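Local structure of Baccell_00875 (5NO8) at residues R447-N450 against Y451-A455; Y458-M461 against Y462-T465; Y512-L515 against R516-I520; Q680-A683 against L684-Y687. The protein is a polysaccharide lyase that probably removes the L-rhamnose caps linked to glucuronic acid on complex arabinogalactan proteins. All blocks are in the same frame, centred on the assembly; numbering follows the deposited sequence.

Interaction 1. Residues R447-N450 against Y451-A455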
loop_
_atom_site.group_PDB
_atom_site.type_symbol
_atom_site.label_atom_id
_atom_site.label_comp_id
_atom_site.label_asym_id
_atom_site.label_seq_id
_atom_site.Cartn_x
_atom_site.Cartn_y
_atom_site.Cartn_z
ATOM N N ARG A 447 -9.526 22.977 4.264
ATOM C CA ARG A 447 -9.689 21.521 4.152
ATOM C C ARG A 447 -9.687 20.874 5.535
ATOM O O ARG A 447 -8.789 21.118 6.330
ATOM C CB ARG A 447 -8.522 21.013 3.301
ATOM C CG ARG A 447 -8.278 19.520 3.231
ATOM C CD ARG A 447 -6.925 19.312 2.582
ATOM N NE ARG A 447 -6.595 17.930 2.257
ATOM C CZ ARG A 447 -5.381 17.368 2.415
ATOM N NH1 ARG A 447 -5.194 16.110 2.027
ATOM N NH2 ARG A 447 -4.353 18.045 2.966
ATOM N N GLY A 448 -10.667 20.017 5.806
ATOM C CA GLY A 448 -10.915 19.514 7.163
ATOM C C GLY A 448 -9.770 18.712 7.757
ATOM O O GLY A 448 -9.541 18.749 8.965
ATOM N N TYR A 449 -9.069 17.982 6.898
ATOM C CA TYR A 449 -7.914 17.163 7.302
ATOM C C TYR A 449 -6.886 18.013 8.033
ATOM O O TYR A 449 -6.314 17.576 9.040
ATOM C CB TYR A 449 -7.243 16.523 6.069
ATOM C CG TYR A 449 -8.027 15.399 5.403
ATOM C CD1 TYR A 449 -8.134 14.154 6.012
ATOM C CD2 TYR A 449 -8.616 15.563 4.135
ATOM C CE1 TYR A 449 -8.828 13.109 5.417
ATOM C CE2 TYR A 449 -9.302 14.505 3.514
ATOM C CZ TYR A 449 -9.406 13.282 4.171
ATOM O OH TYR A 449 -10.079 12.217 3.619
ATOM N N ASN A 450 -6.670 19.233 7.550
ATOM C CA ASN A 450 -5.566 20.051 8.018
ATOM C C ASN A 450 -5.732 20.444 9.479
ATOM O O ASN A 450 -4.730 20.618 10.178
ATOM C CB ASN A 450 -5.399 21.310 7.161
ATOM C CG ASN A 450 -5.075 21.004 5.712
ATOM O OD1 ASN A 450 -4.734 19.868 5.353
ATOM N ND2 ASN A 450 -5.153 22.030 4.869
ATOM N N TYR A 451 -6.975 20.549 9.948
ATOM C CA TYR A 451 -7.263 20.983 11.324
ATOM C C TYR A 451 -6.840 19.961 12.376
ATOM O O TYR A 451 -6.439 20.333 13.487
ATOM C CB TYR A 451 -8.758 21.232 11.505
ATOM C CG TYR A 451 -9.268 22.457 10.778
ATOM C CD1 TYR A 451 -9.379 22.468 9.385
ATOM C CD2 TYR A 451 -9.642 23.611 11.487
ATOM C CE1 TYR A 451 -9.839 23.583 8.712
ATOM C CE2 TYR A 451 -10.115 24.738 10.823
ATOM C CZ TYR A 451 -10.213 24.722 9.435
ATOM O OH TYR A 451 -10.668 25.824 8.751
ATOM N N MET A 452 -6.997 18.676 12.057
ATOM C CA MET A 452 -6.640 17.604 12.996
ATOM C C MET A 452 -5.157 17.604 13.281
ATOM O O MET A 452 -4.743 17.355 14.407
ATOM C CB MET A 452 -7.013 16.236 12.446
ATOM C CG MET A 452 -8.487 16.039 12.141
ATOM S SD MET A 452 -9.580 16.562 13.495
ATOM C CE MET A 452 -9.903 18.261 13.065
ATOM N N TRP A 453 -4.379 17.857 12.239
ATOM C CA TRP A 453 -2.918 17.784 12.321
ATOM C C TRP A 453 -2.365 19.012 13.029
ATOM O O TRP A 453 -1.448 18.894 13.841
ATOM C CB TRP A 453 -2.313 17.627 10.935
ATOM C CG TRP A 453 -2.812 16.401 10.211
ATOM C CD1 TRP A 453 -3.120 15.178 10.758
ATOM C CD2 TRP A 453 -3.075 16.296 8.812
ATOM N NE1 TRP A 453 -3.541 14.323 9.777
ATOM C CE2 TRP A 453 -3.527 14.983 8.573
ATOM C CE3 TRP A 453 -2.963 17.183 7.734
ATOM C CZ2 TRP A 453 -3.867 14.529 7.288
ATOM C CZ3 TRP A 453 -3.313 16.740 6.463
ATOM C CH2 TRP A 453 -3.751 15.417 6.253
ATOM N N VAL A 454 -2.947 20.182 12.749
ATOM C CA VAL A 454 -2.619 21.382 13.512
ATOM C C VAL A 454 -2.955 21.203 14.988
ATOM O O VAL A 454 -2.154 21.558 15.836
ATOM C CB VAL A 454 -3.304 22.645 12.937
ATOM C CG1 VAL A 454 -3.188 23.824 13.918
ATOM C CG2 VAL A 454 -2.655 23.013 11.631
ATOM N N ALA A 455 -4.127 20.667 15.303
ATOM C CA ALA A 455 -4.515 20.414 16.684
ATOM C C ALA A 455 -3.603 19.422 17.381
ATOM O O ALA A 455 -3.218 19.614 18.542
ATOM C CB ALA A 455 -5.932 19.906 16.748
#
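Arg447 meets the next turn at both ends: its carbonyl O lies in the plane of the Tyr451 ring, 3.4 Å from CD1 at the edge, and its guanidinium nears the rim of Trp453. The extended chain, with CG anti to the backbone N (chi1 169°), carries NH2 to 3.9 Å from Trp453 CZ3, while salt bridges to Glu394 and Glu537 hold NH1 and NE. Gly448 O then accepts from Tyr451 N at 3.3 Å. Tyr449 follows, its carbonyl O 3.5 Å from Trp453 CD2 over one face of the indole and its CB 3.7 Å from Trp453 CH2 in an off-centre CH-pi contact. Asn450 sets OD1 3.6 Å from Trp453 CZ3 and takes a weak bond from Arg447 NH2, and its carbonyl O accepts from Val454 N. With an alanine here in place of Trp453, Tyr449 CB would probably lose the ring it rests on, and Asn450 OD1 and Arg447 NH2 the rim beside them. Beyond these residues, Trp453 meets Trp682 and Tyr449 meets Phe489 edge-to-face. These are the opening turns of helix 448-465, whose Tyr449, Tyr451 and Trp453 are buried among the helices of the alpha-helical domain.

Interaction 2. Residues Y458-M461 against Y462-T465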
loop_
_atom_site.group_PDB
_atom_site.type_symbol
_atom_site.label_atom_id
_atom_site.label_comp_id
_atom_site.label_asym_id
_atom_site.label_seq_id
_atom_site.Cartn_x
_atom_site.Cartn_y
_atom_site.Cartn_z
ATOM N N TYR A 458 -0.496 21.197 18.382
ATOM C CA TYR A 458 -0.654 22.052 19.568
ATOM C C TYR A 458 -0.736 21.250 20.852
ATOM O O TYR A 458 -0.052 21.588 21.820
ATOM C CB TYR A 458 -1.863 23.015 19.418
ATOM C CG TYR A 458 -1.770 24.059 18.331
ATOM C CD1 TYR A 458 -0.564 24.536 17.855
ATOM C CD2 TYR A 458 -2.937 24.624 17.798
ATOM C CE1 TYR A 458 -0.507 25.511 16.869
ATOM C CE2 TYR A 458 -2.891 25.599 16.828
ATOM C CZ TYR A 458 -1.693 26.045 16.364
ATOM O OH TYR A 458 -1.644 27.006 15.394
ATOM N N PHE A 459 -1.508 20.169 20.884
ATOM C CA PHE A 459 -1.579 19.354 22.079
ATOM C C PHE A 459 -0.212 18.729 22.424
ATOM O O PHE A 459 0.163 18.671 23.600
ATOM C CB PHE A 459 -2.627 18.264 21.969
ATOM C CG PHE A 459 -4.054 18.765 21.874
ATOM C CD1 PHE A 459 -4.581 19.636 22.823
ATOM C CD2 PHE A 459 -4.892 18.307 20.856
ATOM C CE1 PHE A 459 -5.910 20.054 22.741
ATOM C CE2 PHE A 459 -6.206 18.730 20.758
ATOM C CZ PHE A 459 -6.721 19.597 21.715
ATOM N N GLN A 460 0.541 18.321 21.407
ATOM C CA GLN A 460 1.903 17.806 21.640
ATOM C C GLN A 460 2.820 18.905 22.201
ATOM O O GLN A 460 3.641 18.640 23.090
ATOM C CB GLN A 460 2.497 17.254 20.340
ATOM C CG GLN A 460 1.748 16.070 19.743
ATOM C CD GLN A 460 1.975 14.767 20.467
ATOM O OE1 GLN A 460 2.593 14.724 21.535
ATOM N NE2 GLN A 460 1.437 13.680 19.900
ATOM N N MET A 461 2.707 20.115 21.657
ATOM C CA MET A 461 3.477 21.272 22.140
ATOM C C MET A 461 3.190 21.647 23.600
ATOM O O MET A 461 4.077 22.190 24.270
ATOM C CB MET A 461 3.311 22.486 21.237
ATOM C CG MET A 461 3.994 22.400 19.883
ATOM S SD MET A 461 5.770 22.236 19.977
ATOM C CE MET A 461 6.334 23.834 20.619
ATOM N N TYR A 462 2.003 21.335 24.113
ATOM C CA TYR A 462 1.756 21.439 25.555
ATOM C C TYR A 462 2.682 20.516 26.330
ATOM O O TYR A 462 3.264 20.921 27.334
ATOM C CB TYR A 462 0.301 21.116 25.893
ATOM C CG TYR A 462 -0.011 20.925 27.367
ATOM C CD1 TYR A 462 0.154 21.971 28.293
ATOM C CD2 TYR A 462 -0.512 19.718 27.826
ATOM C CE1 TYR A 462 -0.169 21.791 29.632
ATOM C CE2 TYR A 462 -0.831 19.526 29.155
ATOM C CZ TYR A 462 -0.667 20.564 30.055
ATOM O OH TYR A 462 -0.993 20.307 31.370
ATOM N N LYS A 463 2.837 19.285 25.842
ATOM C CA LYS A 463 3.732 18.306 26.490
ATOM C C LYS A 463 5.189 18.774 26.468
ATOM O O LYS A 463 5.923 18.472 27.384
ATOM C CB LYS A 463 3.596 16.911 25.850
ATOM C CG LYS A 463 2.186 16.328 25.894
ATOM C CD LYS A 463 2.104 14.960 25.230
ATOM C CE LYS A 463 2.541 13.846 26.156
ATOM N NZ LYS A 463 2.439 12.523 25.491
ATOM N N VAL A 464 5.595 19.511 25.444
ATOM C CA VAL A 464 6.957 20.044 25.338
ATOM C C VAL A 464 7.185 21.185 26.331
ATOM O O VAL A 464 8.233 21.249 26.977
ATOM C CB VAL A 464 7.245 20.562 23.910
ATOM C CG1 VAL A 464 8.596 21.265 23.798
ATOM C CG2 VAL A 464 7.174 19.401 22.907
ATOM N N THR A 465 6.204 22.082 26.429
ATOM C CA THR A 465 6.394 23.388 27.063
ATOM C C THR A 465 5.713 23.572 28.406
ATOM O O THR A 465 6.086 24.487 29.121
ATOM C CB THR A 465 5.862 24.515 26.156
ATOM O OG1 THR A 465 4.462 24.319 25.921
ATOM C CG2 THR A 465 6.605 24.558 24.851
HETATM O O HOH W 1 3.081 12.385 22.743
#
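Tyr458-Met461 and Tyr462-Thr465 form the last two turns of helix 448-465, joined by i to i+4 bonds. Tyr462 N donates to Tyr458 O at 3.1 Å, and Val464 N to Gln460 O at 3.2 Å. Met461 O is gripped twice by Thr465, from opposite faces of the carbonyl plane: N at 3.0 Å and OG1 at 2.7 Å. The hydroxyl reaches back because chi1 of 60° sets OG1 between the backbone N and the carbonyl carbon, and just past the helix the same oxygen is also bonded to Asp467 N.

Gln460 and Lys463 run alongside each other in the same direction, with Gln460 OE1 3.7 Å from CD of Lys463. A water joins their ends, donating to Gln460 OE1 at 2.7 Å and accepting from Lys463 NZ at 2.8 Å; Glu456 takes the bond from Gln460 NE2. On the apolar side, Met461 SD rests 4.3 Å from Val464 CG2, and these two side chains pack against helices 412-429 and 396-409 respectively. The contact thus divides its chemistry: the tie between the lysine's NZ, probably charged, and the glutamine's OE1 is indirect, through water, whereas the threonine hydroxyl supplies a further donor directly to a carbonyl at the helix end.

Interaction 3. Residues Y512-L515 against R516-I520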
loop_
_atom_site.group_PDB
_atom_site.type_symbol
_atom_site.label_atom_id
_atom_site.label_comp_id
_atom_site.label_asym_id
_atom_site.label_seq_id
_atom_site.Cartn_x
_atom_site.Cartn_y
_atom_site.Cartn_z
ATOM N N TYR A 512 -12.932 20.023 28.391
ATOM C CA TYR A 512 -12.855 18.556 28.341
ATOM C C TYR A 512 -14.207 17.927 28.014
ATOM O O TYR A 512 -14.341 17.179 27.034
ATOM C CB TYR A 512 -12.326 17.982 29.666
ATOM C CG TYR A 512 -12.269 16.474 29.729
ATOM C CD1 TYR A 512 -13.368 15.733 30.143
ATOM C CD2 TYR A 512 -11.112 15.781 29.378
ATOM C CE1 TYR A 512 -13.325 14.356 30.188
ATOM C CE2 TYR A 512 -11.056 14.406 29.434
ATOM C CZ TYR A 512 -12.164 13.701 29.833
ATOM O OH TYR A 512 -12.127 12.340 29.891
ATOM N N THR A 513 -15.211 18.209 28.842
ATOM C CA THR A 513 -16.541 17.625 28.647
ATOM C C THR A 513 -17.176 18.064 27.325
ATOM O O THR A 513 -17.851 17.261 26.681
ATOM C CB THR A 513 -17.498 17.964 29.808
ATOM O OG1 THR A 513 -17.416 19.364 30.089
ATOM C CG2 THR A 513 -17.144 17.161 31.059
ATOM N N ASP A 514 -16.948 19.312 26.918
ATOM C CA ASP A 514 -17.443 19.809 25.626
ATOM C C ASP A 514 -16.832 19.086 24.410
ATOM O O ASP A 514 -17.540 18.698 23.467
ATOM C CB ASP A 514 -17.148 21.300 25.493
ATOM C CG ASP A 514 -17.696 21.888 24.218
ATOM O OD1 ASP A 514 -18.852 21.585 23.871
ATOM O OD2 ASP A 514 -16.983 22.669 23.564
ATOM N N LEU A 515 -15.514 18.941 24.433
ATOM C CA LEU A 515 -14.818 18.197 23.378
ATOM C C LEU A 515 -15.222 16.733 23.387
ATOM O O LEU A 515 -15.466 16.162 22.332
ATOM C CB LEU A 515 -13.303 18.327 23.518
ATOM C CG LEU A 515 -12.494 17.767 22.338
ATOM C CD1 LEU A 515 -12.827 18.491 21.047
ATOM C CD2 LEU A 515 -10.998 17.853 22.644
ATOM N N ARG A 516 -15.319 16.138 24.567
ATOM C CA ARG A 516 -15.778 14.771 24.699
ATOM C C ARG A 516 -17.170 14.572 24.075
ATOM O O ARG A 516 -17.413 13.576 23.377
ATOM C CB ARG A 516 -15.739 14.346 26.168
ATOM C CG ARG A 516 -16.233 12.935 26.442
ATOM C CD ARG A 516 -15.810 12.492 27.822
ATOM N NE ARG A 516 -16.467 11.251 28.222
ATOM C CZ ARG A 516 -15.962 10.339 29.054
ATOM N NH1 ARG A 516 -14.761 10.491 29.615
ATOM N NH2 ARG A 516 -16.672 9.246 29.335
ATOM N N ASN A 517 -18.068 15.532 24.301
ATOM C CA ASN A 517 -19.395 15.496 23.689
ATOM C C ASN A 517 -19.326 15.618 22.165
ATOM O O ASN A 517 -20.091 14.955 21.462
ATOM C CB ASN A 517 -20.308 16.613 24.253
ATOM C CG ASN A 517 -20.712 16.399 25.706
ATOM O OD1 ASN A 517 -21.113 17.359 26.367
ATOM N ND2 ASN A 517 -20.621 15.165 26.212
ATOM N N ASP A 518 -18.434 16.466 21.660
ATOM C CA ASP A 518 -18.199 16.575 20.209
ATOM C C ASP A 518 -17.710 15.245 19.615
ATOM O O ASP A 518 -18.204 14.808 18.566
ATOM C CB ASP A 518 -17.196 17.679 19.869
ATOM C CG ASP A 518 -17.774 19.087 20.001
ATOM O OD1 ASP A 518 -19.009 19.252 20.063
ATOM O OD2 ASP A 518 -16.973 20.044 20.013
ATOM N N PHE A 519 -16.764 14.603 20.288
ATOM C CA PHE A 519 -16.288 13.296 19.830
ATOM C C PHE A 519 -17.396 12.242 19.884
ATOM O O PHE A 519 -17.501 11.412 18.976
ATOM C CB PHE A 519 -15.069 12.805 20.626
ATOM C CG PHE A 519 -13.812 13.607 20.412
ATOM C CD1 PHE A 519 -13.509 14.204 19.196
ATOM C CD2 PHE A 519 -12.895 13.735 21.452
ATOM C CE1 PHE A 519 -12.335 14.930 19.023
ATOM C CE2 PHE A 519 -11.719 14.439 21.277
ATOM C CZ PHE A 519 -11.438 15.036 20.066
ATOM N N ILE A 520 -18.215 12.255 20.931
ATOM C CA ILE A 520 -19.366 11.328 21.003
ATOM C C ILE A 520 -20.315 11.491 19.794
ATOM O O ILE A 520 -20.773 10.499 19.219
ATOM C CB ILE A 520 -20.102 11.450 22.372
ATOM C CG1 ILE A 520 -19.247 10.817 23.476
ATOM C CG2 ILE A 520 -21.482 10.787 22.352
ATOM C CD1 ILE A 520 -19.631 11.221 24.892
HETATM O O HOH W 2 -21.060 19.779 25.266
#
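Leu515 and Phe519, one turn apart, make the tight part of this contact. CG of Leu515 lies 3.6 Å from Phe519 CE2, and CD1 stands over the ring face in a CH-pi contact, 4.2 Å from the Phe519 centroid. The carbonyl O of Leu515 also lies over a face of this ring, 3.6 Å from Phe519 CG, because CG of the phenylalanine sits beside its own backbone N (chi1 -68°) and the ring leans back over the preceding turn. Replacing Phe519 by a serine is likely to leave Leu515 CG and CD1 without the ring they pack on.

The more open part is polar. Tyr512 and Arg516 run alongside each other, their planes 52° apart, and NH1 donates to the tyrosine OH at 3.2 Å, with that oxygen in the guanidinium plane. A water bridges Asp514 OD1 and Asn517 OD1, donating to both.

A separate polar face turns to helix 469-485. There Asp514 OD2 and the buried Asp518 OD2, 4.4 Å apart, share salt bridges to Lys479; Tyr475 OH bonds to Asp514 OD2 and Tyr487 OH to Asp518 OD1. Helix 509-529 lays Leu515 and Phe519 against helices 469-485 and 496-505, while Phe519 and Arg516 also touch helix 542-559.

Interaction 4. Residues Q680-A683 against L684-Y687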
loop_
_atom_site.group_PDB
_atom_site.type_symbol
_atom_site.label_atom_id
_atom_site.label_comp_id
_atom_site.label_asym_id
_atom_site.label_seq_id
_atom_site.Cartn_x
_atom_site.Cartn_y
_atom_site.Cartn_z
ATOM N N GLN A 680 5.878 11.946 4.292
ATOM C CA GLN A 680 6.115 10.607 4.833
ATOM C C GLN A 680 6.518 10.554 6.296
ATOM O O GLN A 680 6.497 9.471 6.868
ATOM C CB GLN A 680 7.179 9.828 4.015
ATOM C CG GLN A 680 8.615 10.336 4.171
ATOM C CD GLN A 680 8.791 11.772 3.751
ATOM O OE1 GLN A 680 9.352 12.645 4.501
ATOM N NE2 GLN A 680 8.334 12.055 2.557
ATOM N N ASP A 681 6.846 11.681 6.909
ATOM C CA ASP A 681 7.299 11.638 8.306
ATOM C C ASP A 681 6.196 11.219 9.270
ATOM O O ASP A 681 6.479 10.742 10.363
ATOM C CB ASP A 681 7.993 12.934 8.670
ATOM C CG ASP A 681 9.266 13.105 7.876
ATOM O OD1 ASP A 681 10.086 12.153 7.863
ATOM O OD2 ASP A 681 9.448 14.133 7.208
ATOM N N TRP A 682 4.928 11.301 8.845
ATOM C CA TRP A 682 3.862 10.616 9.574
ATOM C C TRP A 682 4.117 9.126 9.856
ATOM O O TRP A 682 3.634 8.587 10.843
ATOM C CB TRP A 682 2.493 10.760 8.854
ATOM C CG TRP A 682 1.944 12.133 8.894
ATOM C CD1 TRP A 682 1.888 13.016 7.872
ATOM C CD2 TRP A 682 1.368 12.794 10.031
ATOM N NE1 TRP A 682 1.306 14.195 8.286
ATOM C CE2 TRP A 682 0.993 14.090 9.612
ATOM C CE3 TRP A 682 1.172 12.430 11.363
ATOM C CZ2 TRP A 682 0.411 15.030 10.489
ATOM C CZ3 TRP A 682 0.596 13.372 12.245
ATOM C CH2 TRP A 682 0.204 14.648 11.778
ATOM N N ALA A 683 4.851 8.432 8.982
ATOM C CA ALA A 683 5.137 7.038 9.274
ATOM C C ALA A 683 5.905 6.896 10.585
ATOM O O ALA A 683 5.672 5.946 11.320
ATOM C CB ALA A 683 5.868 6.369 8.122
ATOM N N LEU A 684 6.796 7.834 10.878
ATOM C CA LEU A 684 7.563 7.780 12.127
ATOM C C LEU A 684 6.732 8.281 13.311
ATOM O O LEU A 684 6.876 7.798 14.423
ATOM C CB LEU A 684 8.871 8.536 11.991
ATOM C CG LEU A 684 9.887 7.933 11.022
ATOM C CD1 LEU A 684 11.131 8.816 10.989
ATOM C CD2 LEU A 684 10.214 6.489 11.368
ATOM N N VAL A 685 5.822 9.216 13.057
ATOM C CA VAL A 685 4.835 9.576 14.078
ATOM C C VAL A 685 4.085 8.348 14.564
ATOM O O VAL A 685 3.918 8.130 15.768
ATOM C CB VAL A 685 3.845 10.651 13.556
ATOM C CG1 VAL A 685 2.692 10.876 14.546
ATOM C CG2 VAL A 685 4.554 11.953 13.234
ATOM N N TYR A 686 3.638 7.505 13.631
ATOM C CA TYR A 686 2.917 6.319 13.998
ATOM C C TYR A 686 3.811 5.186 14.500
ATOM O O TYR A 686 3.383 4.377 15.345
ATOM C CB TYR A 686 1.977 5.906 12.866
ATOM C CG TYR A 686 0.772 6.820 12.836
ATOM C CD1 TYR A 686 -0.155 6.796 13.870
ATOM C CD2 TYR A 686 0.625 7.767 11.855
ATOM C CE1 TYR A 686 -1.256 7.642 13.870
ATOM C CE2 TYR A 686 -0.471 8.624 11.841
ATOM C CZ TYR A 686 -1.409 8.542 12.846
ATOM O OH TYR A 686 -2.486 9.381 12.820
ATOM N N TYR A 687 5.057 5.152 14.026
ATOM C CA TYR A 687 6.044 4.220 14.550
ATOM C C TYR A 687 6.209 4.459 16.063
ATOM O O TYR A 687 6.216 3.519 16.841
ATOM C CB TYR A 687 7.385 4.387 13.847
ATOM C CG TYR A 687 8.407 3.418 14.330
ATOM C CD1 TYR A 687 9.151 3.677 15.470
ATOM C CD2 TYR A 687 8.594 2.196 13.682
ATOM C CE1 TYR A 687 10.083 2.755 15.939
ATOM C CE2 TYR A 687 9.501 1.283 14.155
ATOM C CZ TYR A 687 10.242 1.575 15.282
ATOM O OH TYR A 687 11.135 0.620 15.742
#
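The opening turns of helix 682-692, the last helix of the chain, bring Trp682 alongside Val685. The two side chains point the same way, and the valine meets the benzo part of the indole: CG1 lies 3.9 Å from Trp682 CE3, approaching obliquely. Its placement follows from chi1 of 172°, with CG1 anti to the backbone N, which leaves CG2 beside that nitrogen, 3.7 Å from Asp681 O. Tyr686 comes to the tryptophan less closely, with CE2 4.2 Å from Trp682 CE3; its CD2 lies nearer the backbone, 3.3 Å from Trp682 O.

Asp681 O accepts two bonds, from Leu684 N at 3.0 Å, well above its carbonyl plane, and from Val685 N at 3.2 Å, in that plane. From there the regular alpha-helical i to i+4 pattern continues, Tyr686 N bonding to Trp682 O and Tyr687 N to Ala683 O. The helix is wedged between other helices of the alpha-helical domain: Trp682 and Val685 pack on Val400 of helix 396-409, and Ala683 and Tyr686 on Thr616 of helix 615-629. The buried polar ends find partners in the surrounding fold, Asp681 in a salt bridge with Arg345, Trp682 NE1 at the carbonyl of Glu394, and Tyr686 OH at Gln550. Tyr687 OH bonds to a glycerol, probably from the crystallisation liquor.

Interactions 1 and 2 follow one another along helix 448-465, their centres 16 Å apart. Interaction 1 is also tied directly to interaction 4, far ahead in sequence, through the two tryptophans: Trp453 CG lies 3.5 Å from Trp682 CZ2, with the rings at about 45°. Glu394 serves both, through its carboxylate to Arg447 and its carbonyl to Trp682, and Lys404 likewise touches Gln460 of interaction 2 and bonds to Val685 O. Interaction 3 touches none of the others: its nearest atoms are about 5 Å from interaction 2 and 6 Å from interaction 1, but about 13 Å from interaction 4. Glycerol molecules near Tyr449, Gln460 and Tyr687 may mark pockets, but no substrate is identified there.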